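Local atomic coordinates of CT263 (Chlamydia trachomatis, PDB entry 4QAS), a protein that probably hydrolyses the N-glycosidic bond of a futalosine-type nucleoside during menaquinone synthesis, as a nucleosidase of the MTAN family. Residues Y91-V96 / L137-M142; S159-S164 / A188-P193. The protein carries 1 engineered substitution. One frame throughout, in Å; residues are numbered along the deposited sequence. Where two conformers were deposited one is given.

Contact 1. Residues Y91-V96 / L137-M142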
loop_
_atom_site.group_PDB
_atom_site.type_symbol
_atom_site.label_atom_id
_atom_site.label_comp_id
_atom_site.label_asym_id
_atom_site.label_seq_id
_atom_site.Cartn_x
_atom_site.Cartn_y
_atom_site.Cartn_z
ATOM N N TYR A 91 -8.584 6.451 12.296
ATOM C CA TYR A 91 -8.745 7.844 12.663
ATOM C C TYR A 91 -7.392 8.525 12.647
ATOM O O TYR A 91 -6.351 7.887 12.795
ATOM C CB TYR A 91 -9.302 7.960 14.081
ATOM C CG TYR A 91 -10.692 7.450 14.241
ATOM C CD1 TYR A 91 -10.953 6.126 14.547
ATOM C CD2 TYR A 91 -11.779 8.315 14.127
ATOM C CE1 TYR A 91 -12.235 5.673 14.727
ATOM C CE2 TYR A 91 -13.074 7.870 14.317
ATOM C CZ TYR A 91 -13.305 6.537 14.609
ATOM O OH TYR A 91 -14.581 6.032 14.808
ATOM N N THR A 92 -7.449 9.840 12.485
ATOM C CA THR A 92 -6.321 10.696 12.808
ATOM C C THR A 92 -6.603 11.421 14.111
ATOM O O THR A 92 -7.750 11.705 14.435
ATOM C CB THR A 92 -5.993 11.665 11.661
ATOM O OG1 THR A 92 -4.738 12.307 11.964
ATOM C CG2 THR A 92 -7.080 12.670 11.400
ATOM N N ILE A 93 -5.564 11.688 14.868
ATOM C CA ILE A 93 -5.691 12.229 16.227
ATOM C C ILE A 93 -5.498 13.738 16.240
ATOM O O ILE A 93 -4.578 14.279 15.603
ATOM C CB ILE A 93 -4.690 11.520 17.143
ATOM C CG1 ILE A 93 -4.894 10.010 17.077
ATOM C CG2 ILE A 93 -4.766 12.066 18.549
ATOM C CD1 ILE A 93 -6.330 9.539 17.393
ATOM N N THR A 94 -6.359 14.436 16.985
ATOM C CA THR A 94 -6.237 15.878 17.141
ATOM C C THR A 94 -5.426 16.235 18.368
ATOM O O THR A 94 -4.629 17.174 18.328
ATOM C CB THR A 94 -7.631 16.499 17.222
ATOM O OG1 THR A 94 -8.373 15.878 18.279
ATOM C CG2 THR A 94 -8.372 16.273 15.908
ATOM N N SER A 95 -5.644 15.541 19.476
ATOM C CA SER A 95 -4.838 15.729 20.670
ATOM C C SER A 95 -4.719 14.394 21.380
ATOM O O SER A 95 -5.578 13.519 21.258
ATOM C CB SER A 95 -5.404 16.811 21.594
ATOM O OG SER A 95 -6.540 16.322 22.259
ATOM N N VAL A 96 -3.618 14.250 22.103
ATOM C CA VAL A 96 -3.337 13.063 22.878
ATOM C C VAL A 96 -3.076 13.477 24.322
ATOM O O VAL A 96 -2.338 14.446 24.581
ATOM C CB VAL A 96 -2.168 12.267 22.275
ATOM C CG1 VAL A 96 -0.903 13.115 22.155
ATOM C CG2 VAL A 96 -1.942 10.996 23.053
ATOM N N LEU A 137 -13.735 9.248 27.306
ATOM C CA LEU A 137 -12.638 8.703 26.521
ATOM C C LEU A 137 -13.148 8.285 25.150
ATOM O O LEU A 137 -14.321 7.929 24.977
ATOM C CB LEU A 137 -11.993 7.497 27.214
ATOM C CG LEU A 137 -11.413 7.733 28.613
ATOM C CD1 LEU A 137 -10.737 6.462 29.129
ATOM C CD2 LEU A 137 -10.431 8.901 28.628
ATOM N N GLN A 138 -12.251 8.366 24.168
ATOM C CA GLN A 138 -12.553 7.915 22.825
ATOM C C GLN A 138 -11.629 6.742 22.533
ATOM O O GLN A 138 -11.950 5.591 22.847
ATOM C CB GLN A 138 -12.435 9.064 21.801
ATOM C CG GLN A 138 -13.569 10.090 21.937
ATOM C CD GLN A 138 -13.482 11.298 20.999
ATOM O OE1 GLN A 138 -12.725 11.324 20.031
ATOM N NE2 GLN A 138 -14.288 12.308 21.292
ATOM N N LEU A 139 -10.494 6.991 21.901
ATOM C CA LEU A 139 -9.495 5.973 21.653
ATOM C C LEU A 139 -8.449 5.954 22.764
ATOM O O LEU A 139 -8.114 6.995 23.337
ATOM C CB LEU A 139 -8.814 6.230 20.304
ATOM C CG LEU A 139 -9.751 6.180 19.101
ATOM C CD1 LEU A 139 -8.968 6.574 17.847
ATOM C CD2 LEU A 139 -10.305 4.758 18.961
ATOM N N VAL A 140 -7.926 4.771 23.049
ATOM C CA VAL A 140 -6.991 4.579 24.147
ATOM C C VAL A 140 -5.848 3.707 23.663
ATOM O O VAL A 140 -6.077 2.610 23.144
ATOM C CB VAL A 140 -7.657 3.918 25.363
ATOM C CG1 VAL A 140 -6.626 3.768 26.486
ATOM C CG2 VAL A 140 -8.858 4.718 25.810
ATOM N N ASP A 141 -4.615 4.160 23.843
ATOM C CA ASP A 141 -3.448 3.387 23.445
ATOM C C ASP A 141 -2.465 3.427 24.610
ATOM O O ASP A 141 -2.788 3.814 25.736
ATOM C CB ASP A 141 -2.821 3.883 22.133
ATOM C CG ASP A 141 -2.017 5.173 22.307
ATOM O OD1 ASP A 141 -2.183 5.883 23.329
ATOM O OD2 ASP A 141 -1.190 5.494 21.396
ATOM N N MET A 142 -1.214 3.073 24.335
ATOM C CA MET A 142 -0.151 3.167 25.323
ATOM C C MET A 142 0.919 4.198 24.988
ATOM O O MET A 142 1.374 4.906 25.885
ATOM C CB MET A 142 0.510 1.795 25.500
ATOM C CG MET A 142 -0.447 0.738 26.060
ATOM S SD MET A 142 0.242 -0.928 26.170
ATOM C CE MET A 142 1.792 -0.589 27.013
#
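The phenol ring of Tyr91 meets Leu139 through one methyl, CD1, which approaches obliquely and settles against the root of the ring. Leu139 CD1 is 3.9 Å from Tyr91 CD1 and almost as near its CB, so the leucine touches the backbone end of the ring. Elsewhere the tyrosine side chain is packed by Ile85, Pro86 and Ala120. The same methyl also meets an aliphatic chain, with Leu139 CD1 lying 4.0 Å from Ile93 CD1. An extended leucine (chi2 175°) carries this methyl at its far end, while in Ile93 a bent tail (chi2 -55°) brings CD1 round to it. Leucine suits the place because a single methyl at its end is small enough to meet the ring and the isoleucine tail together. Tyr91 and Ile93, two residues apart on the strand, both contribute to this apolar cluster. Thr92 between them points away, and its OG1 is hydrogen-bonded to Ile114 N and Met160 O. Lys162 lays its aliphatic part against Ile93 and Leu139, and its NZ forms a salt bridge with Asp141, a charge pair within this buried region. Strands 90-99, 119-124, 139-141, 71-80 and 158-167 pair in a closed circuit, and Tyr91, Ile93 and Leu139 meet across its inside, as in the barrel-like core of the nucleoside phosphorylase fold to which MTAN enzymes belong.

Contact 2. Residues S159-S164 / A188-P193; sequences SMIKVS and AEAIFP
Ile161 stands on strand 158-167 with its side chain directed at helix 180-197, and both of its branches find the helix. Ile161 CG2 rests 4.0 Å from Ala190 CB. The other branch, extended by a chi2 of 167°, carries Ile161 CD1 to within 3.8 Å of Ile191 CG1, and the two isoleucines cross at a slant. Ile161 CD1 also lies 4.1 Å from Ala190 CB, so the alanine methyl touches both branches of Ile161. Alanine fits here because the backbones run close, with 7.6 Å between the CA atoms of Ile161 and Ala190, whereas Ile191, whose CB is directed neither at the strand nor away from it, makes its contact through CG1. This is the packing of a helix on the outer face of a beta-sheet, the layered alpha/beta construction of the nucleoside phosphorylase fold. Beta alternation sorts the strand: Ile161 and Val163 turn to the helix, where Leu187 touches both, while Met160 and Lys162 project from the other face, into the barrel interior, where Met160 packs on Ile93 and Val96. Further out, Thr90 packs on Ile161 and Ala190, and Thr22 of helix 16-25 on Ile191. The strand is held in place by backbone hydrogen bonds between Ile161 and both Asn74 and Gly76 of strand 71-80. On the helix, Phe192 N bonds to Ala188 O at 3.1 Å, but Pro193 has no N-H to give, and the helix kinks there. Phe192 points to the dimer interface, where its ring meets Phe192 of the second subunit edge-to-face.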
loop_
_atom_site.group_PDB
_atom_site.type_symbol
_atom_site.label_atom_id
_atom_site.label_comp_id
_atom_site.label_asym_id
_atom_site.label_seq_id
_atom_site.Cartn_x
_atom_site.Cartn_y
_atom_site.Cartn_z
ATOM N N SER A 159 2.206 13.356 13.559
ATOM C CA SER A 159 0.839 12.979 13.250
ATOM C C SER A 159 0.618 11.559 13.717
ATOM O O SER A 159 1.562 10.804 13.914
ATOM C CB SER A 159 0.562 13.063 11.748
ATOM O OG SER A 159 0.701 14.355 11.255
ATOM N N MET A 160 -0.642 11.211 13.933
ATOM C CA MET A 160 -1.015 9.905 14.438
ATOM C C MET A 160 -2.158 9.329 13.643
ATOM O O MET A 160 -3.109 10.026 13.326
ATOM C CB MET A 160 -1.508 10.008 15.858
ATOM C CG MET A 160 -0.436 9.985 16.851
ATOM S SD MET A 160 -1.079 10.110 18.481
ATOM C CE MET A 160 0.380 10.660 19.354
ATOM N N ILE A 161 -2.028 8.061 13.333
ATOM C CA ILE A 161 -3.074 7.234 12.739
ATOM C C ILE A 161 -3.355 6.141 13.756
ATOM O O ILE A 161 -2.441 5.417 14.158
ATOM C CB ILE A 161 -2.603 6.578 11.436
ATOM C CG1 ILE A 161 -2.216 7.633 10.407
ATOM C CG2 ILE A 161 -3.694 5.685 10.877
ATOM C CD1 ILE A 161 -1.441 7.088 9.203
ATOM N N LYS A 162 -4.608 6.021 14.176
ATOM C CA LYS A 162 -4.993 4.982 15.116
ATOM C C LYS A 162 -6.197 4.247 14.556
ATOM O O LYS A 162 -7.186 4.870 14.188
ATOM C CB LYS A 162 -5.299 5.554 16.498
ATOM C CG LYS A 162 -4.086 6.235 17.135
ATOM C CD LYS A 162 -3.061 5.263 17.712
ATOM C CE LYS A 162 -1.676 5.918 17.874
ATOM N NZ LYS A 162 -0.755 5.130 18.707
ATOM N N VAL A 163 -6.100 2.920 14.528
ATOM C CA VAL A 163 -7.206 2.070 14.088
ATOM C C VAL A 163 -7.837 1.436 15.318
ATOM O O VAL A 163 -7.136 0.922 16.182
ATOM C CB VAL A 163 -6.758 1.018 13.059
ATOM C CG1 VAL A 163 -5.749 0.074 13.608
ATOM C CG2 VAL A 163 -7.965 0.257 12.519
ATOM N N SER A 164 -9.160 1.527 15.410
ATOM C CA SER A 164 -9.882 0.955 16.551
ATOM C C SER A 164 -9.788 -0.567 16.526
ATOM O O SER A 164 -10.226 -1.225 15.567
ATOM C CB SER A 164 -11.320 1.432 16.528
ATOM O OG SER A 164 -11.864 1.253 15.253
ATOM N N ALA A 188 -1.504 0.345 7.060
ATOM C CA ALA A 188 -0.746 0.440 5.821
ATOM C C ALA A 188 -1.530 1.196 4.775
ATOM O O ALA A 188 -0.977 2.029 4.045
ATOM C CB ALA A 188 -0.372 -0.960 5.329
ATOM N N GLU A 189 -2.836 0.917 4.698
ATOM C CA GLU A 189 -3.678 1.578 3.720
ATOM C C GLU A 189 -3.783 3.070 3.987
ATOM O O GLU A 189 -3.921 3.866 3.049
ATOM C CB GLU A 189 -5.036 0.880 3.685
ATOM C CG GLU A 189 -4.894 -0.519 3.106
ATOM C CD GLU A 189 -6.126 -1.374 3.230
ATOM O OE1 GLU A 189 -7.132 -0.912 3.822
ATOM O OE2 GLU A 189 -6.080 -2.523 2.745
ATOM N N ALA A 190 -3.727 3.478 5.251
ATOM C CA ALA A 190 -3.769 4.900 5.564
ATOM C C ALA A 190 -2.424 5.581 5.358
ATOM O O ALA A 190 -2.384 6.773 5.008
ATOM C CB ALA A 190 -4.220 5.088 7.003
ATOM N N ILE A 191 -1.315 4.863 5.575
ATOM C CA ILE A 191 0.015 5.457 5.413
ATOM C C ILE A 191 0.303 5.761 3.951
ATOM O O ILE A 191 0.928 6.784 3.625
ATOM C CB ILE A 191 1.071 4.535 6.048
ATOM C CG1 ILE A 191 0.952 4.639 7.574
ATOM C CG2 ILE A 191 2.481 4.907 5.547
ATOM C CD1 ILE A 191 1.723 3.625 8.338
ATOM N N PHE A 192 -0.123 4.890 3.045
ATOM C CA PHE A 192 0.310 5.051 1.665
ATOM C C PHE A 192 -0.016 6.413 1.070
ATOM O O PHE A 192 0.877 7.012 0.454
ATOM C CB PHE A 192 -0.210 3.921 0.781
ATOM C CG PHE A 192 0.246 4.072 -0.611
ATOM C CD1 PHE A 192 1.538 3.725 -0.962
ATOM C CD2 PHE A 192 -0.560 4.675 -1.546
ATOM C CE1 PHE A 192 1.989 3.923 -2.259
ATOM C CE2 PHE A 192 -0.122 4.867 -2.824
ATOM C CZ PHE A 192 1.150 4.494 -3.186
ATOM N N PRO A 193 -1.244 6.934 1.147
ATOM C CA PRO A 193 -1.489 8.228 0.486
ATOM C C PRO A 193 -0.711 9.376 1.100
ATOM O O PRO A 193 -0.433 10.362 0.403
ATOM C CB PRO A 193 -3.012 8.416 0.600
ATOM C CG PRO A 193 -3.440 7.526 1.694
ATOM C CD PRO A 193 -2.488 6.334 1.664
#

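How the contacts relate
Both segments of contact 1 precede those of contact 2 in the sequence, and the centres of the two contacts lie about 13 Å apart. Both draw on one sheet, in which strands 90-99 and 158-167 are antiparallel neighbours. The backbone joins them at Tyr91 N and Lys162 O, 2.8 Å apart, a probable hydrogen bond, and Ile93 packs its CG1 on Met160 CB at 3.6 Å. The two contacts occupy opposite sides of strand 158-167: the cluster of contact 1 lies on the inner side of the barrel, and the helix of contact 2 lies outside. This strand therefore links the buried core to the helical layer that carries part of the dimer interface.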